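Local coordinates for protein fumarate lyase (Mesorhizobium sp., PDB 3C8T) that belongs to the fumarate lyase superfamily of mostly helical enzymes, whose long central helices pack together across subunits, at residues 163-177 with 237-251. Numbering follows the deposited sequence.
Sequences KAAVWLSAFDRHAAR and FLALVSGSLGKLAMD
W167 reaches across to L248 and D251, and its indole can be followed outward atom by atom. CB lies near L248 CD2. CG, CD2 and CE2 then spread over L248 CB, which stands 3.6 Å from the centroid of the five-membered ring, almost on its normal, a CH-pi contact. On the opposite face lies K163 O of its own helix, offset toward the rim. K247 crosses the ring at about a right angle, its CD close to CD1 and NE1, and CZ2 ends on D251 CB. At the edge, NE1 gives a fairly straight hydrogen bond (159°) to D251 OD2, 3.1 Å away and in the ring plane.

That one oxygen takes three donors: W167 NE1 on its anti side, tilted out of the carboxylate plane, K247 NZ (2.7 Å) on its syn lone pair, and K163 NZ (3.1 Å) from above the plane. K163 gets there because its chain folds at chi3 and chi4. The two ammonium groups would probably help to keep D251 ionised; in the second subunit K163 also pairs with E312, and K247 NZ bonds H309 O.

Farther along, F171 is a knob among V241, S244, L245 and L248, its CZ 3.5 Å from L245 CD2. H174 fills the next hole. With CG anti to the carbonyl carbon (chi1 -66°), V241 CA and CG2 cover one face of its ring, CA in a CH-pi contact, and NE2 comes within 2.6 Å of S244 OG, a short hydrogen bond. R177 lays its guanidinium against L240 CD2 and forms salt bridges with E233 and D229 of the second subunit.

Segments 163-177 and 237-251, parts of helices 160-185 and 229-255, run antiparallel (172°), their axes 10.2 Å apart at closest approach, deep in the long helical bundle. Helix 104-140 meets W167, helix 284-306 L245, helix 315-344 L245 and L248, and the second subunit packs on K247 and L240.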
ATOM      1  N   LYS A 163      30.017   4.452   7.800  1.00 26.35           N
ATOM      2  CA  LYS A 163      28.611   4.746   7.453  1.00 26.61           C
ATOM      3  C   LYS A 163      28.401   4.985   5.968  1.00 26.18           C
ATOM      4  O   LYS A 163      27.464   4.466   5.392  1.00 25.89           O
ATOM      5  CB  LYS A 163      28.058   5.971   8.229  1.00 25.30           C
ATOM      6  CG  LYS A 163      27.771   5.696   9.689  1.00 26.32           C
ATOM      7  CD  LYS A 163      26.889   6.836  10.348  1.00 28.32           C
ATOM      8  CE  LYS A 163      25.500   6.989   9.677  1.00 27.28           C
ATOM      9  NZ  LYS A 163      24.893   5.615   9.546  1.00 27.81           N
ATOM     10  N   ALA A 164      29.234   5.830   5.359  1.00 26.19           N
ATOM     11  CA  ALA A 164      29.114   6.081   3.925  1.00 26.49           C
ATOM     12  C   ALA A 164      29.349   4.807   3.109  1.00 26.87           C
ATOM     13  O   ALA A 164      28.723   4.624   2.059  1.00 28.30           O
ATOM     14  CB  ALA A 164      30.065   7.217   3.476  1.00 25.49           C
ATOM     15  N   ALA A 165      30.229   3.915   3.576  1.00 26.74           N
ATOM     16  CA  ALA A 165      30.514   2.673   2.842  1.00 26.64           C
ATOM     17  C   ALA A 165      29.332   1.730   2.834  1.00 26.87           C
ATOM     18  O   ALA A 165      29.134   0.993   1.844  1.00 27.29           O
ATOM     19  CB  ALA A 165      31.728   1.963   3.398  1.00 26.06           C
ATOM     20  N   VAL A 166      28.583   1.730   3.941  1.00 26.23           N
ATOM     21  CA  VAL A 166      27.368   0.943   4.074  1.00 26.29           C
ATOM     22  C   VAL A 166      26.304   1.452   3.058  1.00 27.08           C
ATOM     23  O   VAL A 166      25.700   0.653   2.321  1.00 26.35           O
ATOM     24  CB  VAL A 166      26.865   0.996   5.533  1.00 26.40           C
ATOM     25  CG1 VAL A 166      25.348   0.620   5.643  1.00 25.97           C
ATOM     26  CG2 VAL A 166      27.718   0.101   6.428  1.00 23.93           C
ATOM     27  N   TRP A 167      26.087   2.767   3.036  1.00 26.38           N
ATOM     28  CA  TRP A 167      25.181   3.401   2.083  1.00 27.35           C
ATOM     29  C   TRP A 167      25.629   3.044   0.660  1.00 28.16           C
ATOM     30  O   TRP A 167      24.832   2.645  -0.169  1.00 28.10           O
ATOM     31  CB  TRP A 167      25.246   4.925   2.233  1.00 27.60           C
ATOM     32  CG  TRP A 167      24.782   5.504   3.560  1.00 26.82           C
ATOM     33  CD1 TRP A 167      23.946   4.919   4.490  1.00 27.84           C
ATOM     34  CD2 TRP A 167      25.042   6.823   4.036  1.00 27.00           C
ATOM     35  NE1 TRP A 167      23.728   5.792   5.550  1.00 27.72           N
ATOM     36  CE2 TRP A 167      24.385   6.967   5.284  1.00 28.20           C
ATOM     37  CE3 TRP A 167      25.795   7.898   3.546  1.00 28.35           C
ATOM     38  CZ2 TRP A 167      24.457   8.142   6.033  1.00 26.62           C
ATOM     39  CZ3 TRP A 167      25.883   9.058   4.303  1.00 27.60           C
ATOM     40  CH2 TRP A 167      25.213   9.165   5.542  1.00 28.30           C
ATOM     41  N   LEU A 168      26.924   3.196   0.389  1.00 27.07           N
ATOM     42  CA  LEU A 168      27.471   2.881  -0.898  1.00 27.01           C
ATOM     43  C   LEU A 168      27.203   1.420  -1.354  1.00 27.62           C
ATOM     44  O   LEU A 168      26.908   1.176  -2.541  1.00 27.16           O
ATOM     45  CB  LEU A 168      28.986   3.161  -0.886  1.00 27.24           C
ATOM     46  CG  LEU A 168      29.813   2.817  -2.135  1.00 28.60           C
ATOM     47  CD1 LEU A 168      29.234   3.479  -3.472  1.00 22.95           C
ATOM     48  CD2 LEU A 168      31.315   3.125  -1.918  1.00 26.04           C
ATOM     49  N   SER A 169      27.318   0.466  -0.426  1.00 26.55           N
ATOM     50  CA  SER A 169      27.226  -0.942  -0.760  1.00 25.96           C
ATOM     51  C   SER A 169      25.898  -1.341  -1.394  1.00 25.67           C
ATOM     52  O   SER A 169      25.874  -2.163  -2.324  1.00 26.16           O
ATOM     53  CB  SER A 169      27.514  -1.818   0.454  1.00 26.47           C
ATOM     54  OG  SER A 169      26.424  -1.774   1.353  1.00 24.93           O
ATOM     55  N   ALA A 170      24.827  -0.752  -0.882  1.00 25.49           N
ATOM     56  CA  ALA A 170      23.470  -0.837  -1.442  1.00 26.16           C
ATOM     57  C   ALA A 170      23.391  -0.371  -2.904  1.00 25.66           C
ATOM     58  O   ALA A 170      22.708  -1.003  -3.731  1.00 24.99           O
ATOM     59  CB  ALA A 170      22.475   0.021  -0.562  1.00 24.45           C
ATOM     60  N   PHE A 171      24.045   0.754  -3.192  1.00 24.89           N
ATOM     61  CA  PHE A 171      24.015   1.363  -4.542  1.00 25.65           C
ATOM     62  C   PHE A 171      24.875   0.614  -5.539  1.00 26.02           C
ATOM     63  O   PHE A 171      24.533   0.536  -6.727  1.00 26.22           O
ATOM     64  CB  PHE A 171      24.336   2.851  -4.488  1.00 24.39           C
ATOM     65  CG  PHE A 171      23.230   3.637  -3.895  1.00 25.89           C
ATOM     66  CD1 PHE A 171      22.107   3.965  -4.667  1.00 25.36           C
ATOM     67  CD2 PHE A 171      23.234   3.943  -2.528  1.00 26.28           C
ATOM     68  CE1 PHE A 171      21.030   4.647  -4.097  1.00 29.73           C
ATOM     69  CE2 PHE A 171      22.163   4.599  -1.950  1.00 26.52           C
ATOM     70  CZ  PHE A 171      21.066   4.968  -2.731  1.00 26.07           C
ATOM     71  N   ASP A 172      25.965   0.024  -5.051  1.00 27.65           N
ATOM     72  CA  ASP A 172      26.702  -0.963  -5.826  1.00 28.41           C
ATOM     73  C   ASP A 172      25.786  -2.098  -6.207  1.00 28.95           C
ATOM     74  O   ASP A 172      25.839  -2.548  -7.337  1.00 29.83           O
ATOM     75  CB  ASP A 172      27.880  -1.516  -5.019  1.00 30.01           C
ATOM     76  CG  ASP A 172      28.987  -0.459  -4.778  1.00 31.42           C
ATOM     77  OD1 ASP A 172      29.091   0.498  -5.573  1.00 32.90           O
ATOM     78  OD2 ASP A 172      29.757  -0.604  -3.808  1.00 33.27           O
ATOM     79  N   ARG A 173      24.939  -2.586  -5.284  1.00 29.26           N
ATOM     80  CA  ARG A 173      24.013  -3.668  -5.662  1.00 28.65           C
ATOM     81  C   ARG A 173      22.916  -3.205  -6.604  1.00 29.39           C
ATOM     82  O   ARG A 173      22.437  -4.009  -7.400  1.00 30.91           O
ATOM     83  CB  ARG A 173      23.422  -4.431  -4.471  1.00 27.40           C
ATOM     84  CG  ARG A 173      24.408  -5.318  -3.718  1.00 27.20           C
ATOM     85  CD  ARG A 173      23.753  -5.991  -2.473  1.00 28.25           C
ATOM     86  NE  ARG A 173      23.294  -5.062  -1.443  1.00 29.17           N
ATOM     87  CZ  ARG A 173      23.945  -4.778  -0.303  1.00 33.38           C
ATOM     88  NH1 ARG A 173      25.141  -5.328  -0.031  1.00 30.42           N
ATOM     89  NH2 ARG A 173      23.403  -3.921   0.580  1.00 29.97           N
ATOM     90  N   HIS A 174      22.513  -1.934  -6.530  1.00 29.44           N
ATOM     91  CA  HIS A 174      21.381  -1.462  -7.342  1.00 29.00           C
ATOM     92  C   HIS A 174      21.868  -1.335  -8.773  1.00 29.83           C
ATOM     93  O   HIS A 174      21.114  -1.645  -9.710  1.00 30.42           O
ATOM     94  CB  HIS A 174      20.790  -0.104  -6.879  1.00 28.41           C
ATOM     95  CG  HIS A 174      20.125  -0.131  -5.520  1.00 26.98           C
ATOM     96  ND1 HIS A 174      19.211  -1.096  -5.146  1.00 26.30           N
ATOM     97  CD2 HIS A 174      20.193   0.740  -4.480  1.00 22.11           C
ATOM     98  CE1 HIS A 174      18.787  -0.849  -3.919  1.00 25.83           C
ATOM     99  NE2 HIS A 174      19.370   0.262  -3.492  1.00 24.18           N
ATOM    100  N   ALA A 175      23.118  -0.869  -8.936  1.00 29.29           N
ATOM    101  CA  ALA A 175      23.770  -0.827 -10.263  1.00 28.43           C
ATOM    102  C   ALA A 175      23.762  -2.162 -10.958  1.00 27.81           C
ATOM    103  O   ALA A 175      23.480  -2.219 -12.162  1.00 28.31           O
ATOM    104  CB  ALA A 175      25.185  -0.294 -10.183  1.00 28.51           C
ATOM    105  N   ALA A 176      24.048  -3.230 -10.207  1.00 27.13           N
ATOM    106  CA  ALA A 176      23.991  -4.590 -10.732  1.00 26.54           C
ATOM    107  C   ALA A 176      22.555  -4.980 -11.148  1.00 26.89           C
ATOM    108  O   ALA A 176      22.358  -5.546 -12.228  1.00 25.50           O
ATOM    109  CB  ALA A 176      24.584  -5.607  -9.747  1.00 25.59           C
ATOM    110  N   ARG A 177      21.573  -4.677 -10.293  1.00 27.42           N
ATOM    111  CA  ARG A 177      20.141  -4.979 -10.584  1.00 27.52           C
ATOM    112  C   ARG A 177      19.673  -4.322 -11.903  1.00 28.21           C
ATOM    113  O   ARG A 177      19.012  -4.961 -12.727  1.00 26.97           O
ATOM    114  CB  ARG A 177      19.234  -4.532  -9.416  1.00 27.47           C
ATOM    115  CG  ARG A 177      19.453  -5.287  -8.101  1.00 27.11           C
ATOM    116  CD  ARG A 177      18.624  -4.726  -6.951  1.00 26.54           C
ATOM    117  NE  ARG A 177      18.896  -5.525  -5.757  1.00 27.63           N
ATOM    118  CZ  ARG A 177      19.563  -5.097  -4.688  1.00 25.32           C
ATOM    119  NH1 ARG A 177      19.967  -3.837  -4.600  1.00 24.72           N
ATOM    120  NH2 ARG A 177      19.803  -5.941  -3.698  1.00 24.91           N
ATOM    121  N   PHE A 237      12.022  -1.922  -8.880  1.00 24.91           N
ATOM    122  CA  PHE A 237      13.411  -1.576  -8.795  1.00 24.29           C
ATOM    123  C   PHE A 237      13.566  -0.083  -8.421  1.00 25.21           C
ATOM    124  O   PHE A 237      14.363   0.256  -7.564  1.00 24.58           O
ATOM    125  CB  PHE A 237      14.162  -1.908 -10.104  1.00 25.13           C
ATOM    126  CG  PHE A 237      15.564  -1.231 -10.199  1.00 24.86           C
ATOM    127  CD1 PHE A 237      16.645  -1.724  -9.463  1.00 25.73           C
ATOM    128  CD2 PHE A 237      15.740  -0.069 -10.924  1.00 24.26           C
ATOM    129  CE1 PHE A 237      17.891  -1.097  -9.501  1.00 24.26           C
ATOM    130  CE2 PHE A 237      16.984   0.575 -10.985  1.00 25.08           C
ATOM    131  CZ  PHE A 237      18.062   0.049 -10.264  1.00 24.42           C
ATOM    132  N   LEU A 238      12.820   0.804  -9.079  1.00 25.96           N
ATOM    133  CA  LEU A 238      12.802   2.223  -8.683  1.00 26.51           C
ATOM    134  C   LEU A 238      12.490   2.423  -7.209  1.00 26.06           C
ATOM    135  O   LEU A 238      13.109   3.248  -6.539  1.00 25.78           O
ATOM    136  CB  LEU A 238      11.811   3.056  -9.550  1.00 25.58           C
ATOM    137  CG  LEU A 238      12.226   3.080 -11.050  1.00 26.87           C
ATOM    138  CD1 LEU A 238      11.197   3.754 -11.943  1.00 23.43           C
ATOM    139  CD2 LEU A 238      13.631   3.626 -11.313  1.00 24.65           C
ATOM    140  N   ALA A 239      11.490   1.693  -6.737  1.00 25.95           N
ATOM    141  CA  ALA A 239      11.102   1.701  -5.326  1.00 26.12           C
ATOM    142  C   ALA A 239      12.196   1.186  -4.385  1.00 25.92           C
ATOM    143  O   ALA A 239      12.319   1.682  -3.265  1.00 27.02           O
ATOM    144  CB  ALA A 239       9.803   0.928  -5.116  1.00 23.95           C
ATOM    145  N   LEU A 240      12.996   0.222  -4.832  1.00 26.28           N
ATOM    146  CA  LEU A 240      14.073  -0.333  -3.986  1.00 26.61           C
ATOM    147  C   LEU A 240      15.214   0.675  -3.830  1.00 26.50           C
ATOM    148  O   LEU A 240      15.710   0.894  -2.717  1.00 26.20           O
ATOM    149  CB  LEU A 240      14.596  -1.641  -4.604  1.00 27.09           C
ATOM    150  CG  LEU A 240      15.400  -2.612  -3.730  1.00 27.72           C
ATOM    151  CD1 LEU A 240      14.440  -3.419  -2.832  1.00 27.06           C
ATOM    152  CD2 LEU A 240      16.183  -3.568  -4.633  1.00 27.57           C
ATOM    153  N   VAL A 241      15.628   1.290  -4.947  1.00 25.65           N
ATOM    154  CA  VAL A 241      16.607   2.378  -4.913  1.00 24.82           C
ATOM    155  C   VAL A 241      16.143   3.524  -3.993  1.00 25.65           C
ATOM    156  O   VAL A 241      16.934   4.046  -3.205  1.00 25.65           O
ATOM    157  CB  VAL A 241      16.878   2.917  -6.319  1.00 25.69           C
ATOM    158  CG1 VAL A 241      17.844   4.108  -6.292  1.00 24.63           C
ATOM    159  CG2 VAL A 241      17.410   1.816  -7.206  1.00 21.88           C
ATOM    160  N   SER A 242      14.862   3.897  -4.093  1.00 25.65           N
ATOM    161  CA  SER A 242      14.267   4.978  -3.301  1.00 25.68           C
ATOM    162  C   SER A 242      14.348   4.639  -1.820  1.00 25.77           C
ATOM    163  O   SER A 242      14.642   5.502  -0.998  1.00 27.02           O
ATOM    164  CB  SER A 242      12.809   5.202  -3.713  1.00 24.68           C
ATOM    165  OG  SER A 242      12.774   5.546  -5.116  1.00 27.08           O
ATOM    166  N   GLY A 243      14.105   3.384  -1.489  1.00 25.58           N
ATOM    167  CA  GLY A 243      14.258   2.927  -0.119  1.00 27.11           C
ATOM    168  C   GLY A 243      15.642   3.129   0.416  1.00 27.15           C
ATOM    169  O   GLY A 243      15.778   3.532   1.561  1.00 28.58           O
ATOM    170  N   SER A 244      16.665   2.838  -0.394  1.00 27.11           N
ATOM    171  CA  SER A 244      18.055   3.045   0.018  1.00 27.97           C
ATOM    172  C   SER A 244      18.375   4.521   0.162  1.00 27.83           C
ATOM    173  O   SER A 244      19.112   4.885   1.053  1.00 28.10           O
ATOM    174  CB  SER A 244      19.058   2.384  -0.945  1.00 28.05           C
ATOM    175  OG  SER A 244      18.851   0.974  -1.011  1.00 28.90           O
ATOM    176  N   LEU A 245      17.835   5.365  -0.712  1.00 26.82           N
ATOM    177  CA  LEU A 245      17.910   6.824  -0.495  1.00 26.15           C
ATOM    178  C   LEU A 245      17.221   7.253   0.809  1.00 26.23           C
ATOM    179  O   LEU A 245      17.778   8.040   1.579  1.00 26.19           O
ATOM    180  CB  LEU A 245      17.328   7.567  -1.667  1.00 25.14           C
ATOM    181  CG  LEU A 245      18.104   7.417  -2.966  1.00 27.58           C
ATOM    182  CD1 LEU A 245      17.294   8.044  -4.070  1.00 29.04           C
ATOM    183  CD2 LEU A 245      19.504   8.090  -2.844  1.00 28.14           C
ATOM    184  N   GLY A 246      16.008   6.741   1.071  1.00 25.30           N
ATOM    185  CA  GLY A 246      15.380   7.024   2.347  1.00 25.31           C
ATOM    186  C   GLY A 246      16.219   6.725   3.593  1.00 26.08           C
ATOM    187  O   GLY A 246      16.150   7.469   4.550  1.00 26.10           O
ATOM    188  N   LYS A 247      16.969   5.613   3.594  1.00 26.41           N
ATOM    189  CA  LYS A 247      17.781   5.201   4.742  1.00 27.06           C
ATOM    190  C   LYS A 247      18.845   6.257   5.073  1.00 27.11           C
ATOM    191  O   LYS A 247      18.979   6.673   6.220  1.00 26.67           O
ATOM    192  CB  LYS A 247      18.434   3.827   4.464  1.00 26.61           C
ATOM    193  CG  LYS A 247      19.196   3.236   5.685  1.00 27.76           C
ATOM    194  CD  LYS A 247      20.714   3.634   5.700  1.00 29.55           C
ATOM    195  CE  LYS A 247      21.532   2.876   6.764  1.00 27.47           C
ATOM    196  NZ  LYS A 247      21.325   3.366   8.154  1.00 26.81           N
ATOM    197  N   LEU A 248      19.591   6.701   4.052  1.00 27.35           N
ATOM    198  CA  LEU A 248      20.622   7.689   4.247  1.00 27.36           C
ATOM    199  C   LEU A 248      20.051   9.052   4.538  1.00 27.12           C
ATOM    200  O   LEU A 248      20.687   9.829   5.253  1.00 27.45           O
ATOM    201  CB  LEU A 248      21.599   7.725   3.078  1.00 28.36           C
ATOM    202  CG  LEU A 248      21.306   8.149   1.644  1.00 29.59           C
ATOM    203  CD1 LEU A 248      21.197   9.675   1.498  1.00 28.01           C
ATOM    204  CD2 LEU A 248      22.458   7.606   0.787  1.00 24.74           C
ATOM    205  N   ALA A 249      18.838   9.322   4.051  1.00 27.06           N
ATOM    206  CA  ALA A 249      18.151  10.596   4.328  1.00 27.05           C
ATOM    207  C   ALA A 249      17.690  10.667   5.758  1.00 27.46           C
ATOM    208  O   ALA A 249      17.720  11.729   6.345  1.00 27.05           O
ATOM    209  CB  ALA A 249      16.974  10.819   3.395  1.00 26.51           C
ATOM    210  N   MET A 250      17.232   9.530   6.306  1.00 29.51           N
ATOM    211  CA  MET A 250      16.906   9.421   7.713  1.00 29.81           C
ATOM    212  C   MET A 250      18.143   9.743   8.533  1.00 29.69           C
ATOM    213  O   MET A 250      18.064  10.525   9.493  1.00 28.68           O
ATOM    214  CB  MET A 250      16.405   8.016   8.101  1.00 30.15           C
ATOM    215  CG  MET A 250      14.878   7.880   8.096  1.00 36.25           C
ATOM    216  SD  MET A 250      13.915   9.111   9.079  1.00 38.39           S
ATOM    217  CE  MET A 250      13.858   8.342  10.687  1.00 37.36           C
ATOM    218  N   ASP A 251      19.263   9.101   8.172  1.00 29.22           N
ATOM    219  CA  ASP A 251      20.485   9.221   8.949  1.00 29.20           C
ATOM    220  C   ASP A 251      20.952  10.674   8.948  1.00 28.72           C
ATOM    221  O   ASP A 251      21.182  11.243   9.985  1.00 29.28           O
ATOM    222  CB  ASP A 251      21.595   8.290   8.409  1.00 29.02           C
ATOM    223  CG  ASP A 251      21.303   6.825   8.644  1.00 29.96           C
ATOM    224  OD1 ASP A 251      20.257   6.513   9.244  1.00 34.15           O
ATOM    225  OD2 ASP A 251      22.119   5.963   8.245  1.00 31.40           O
TER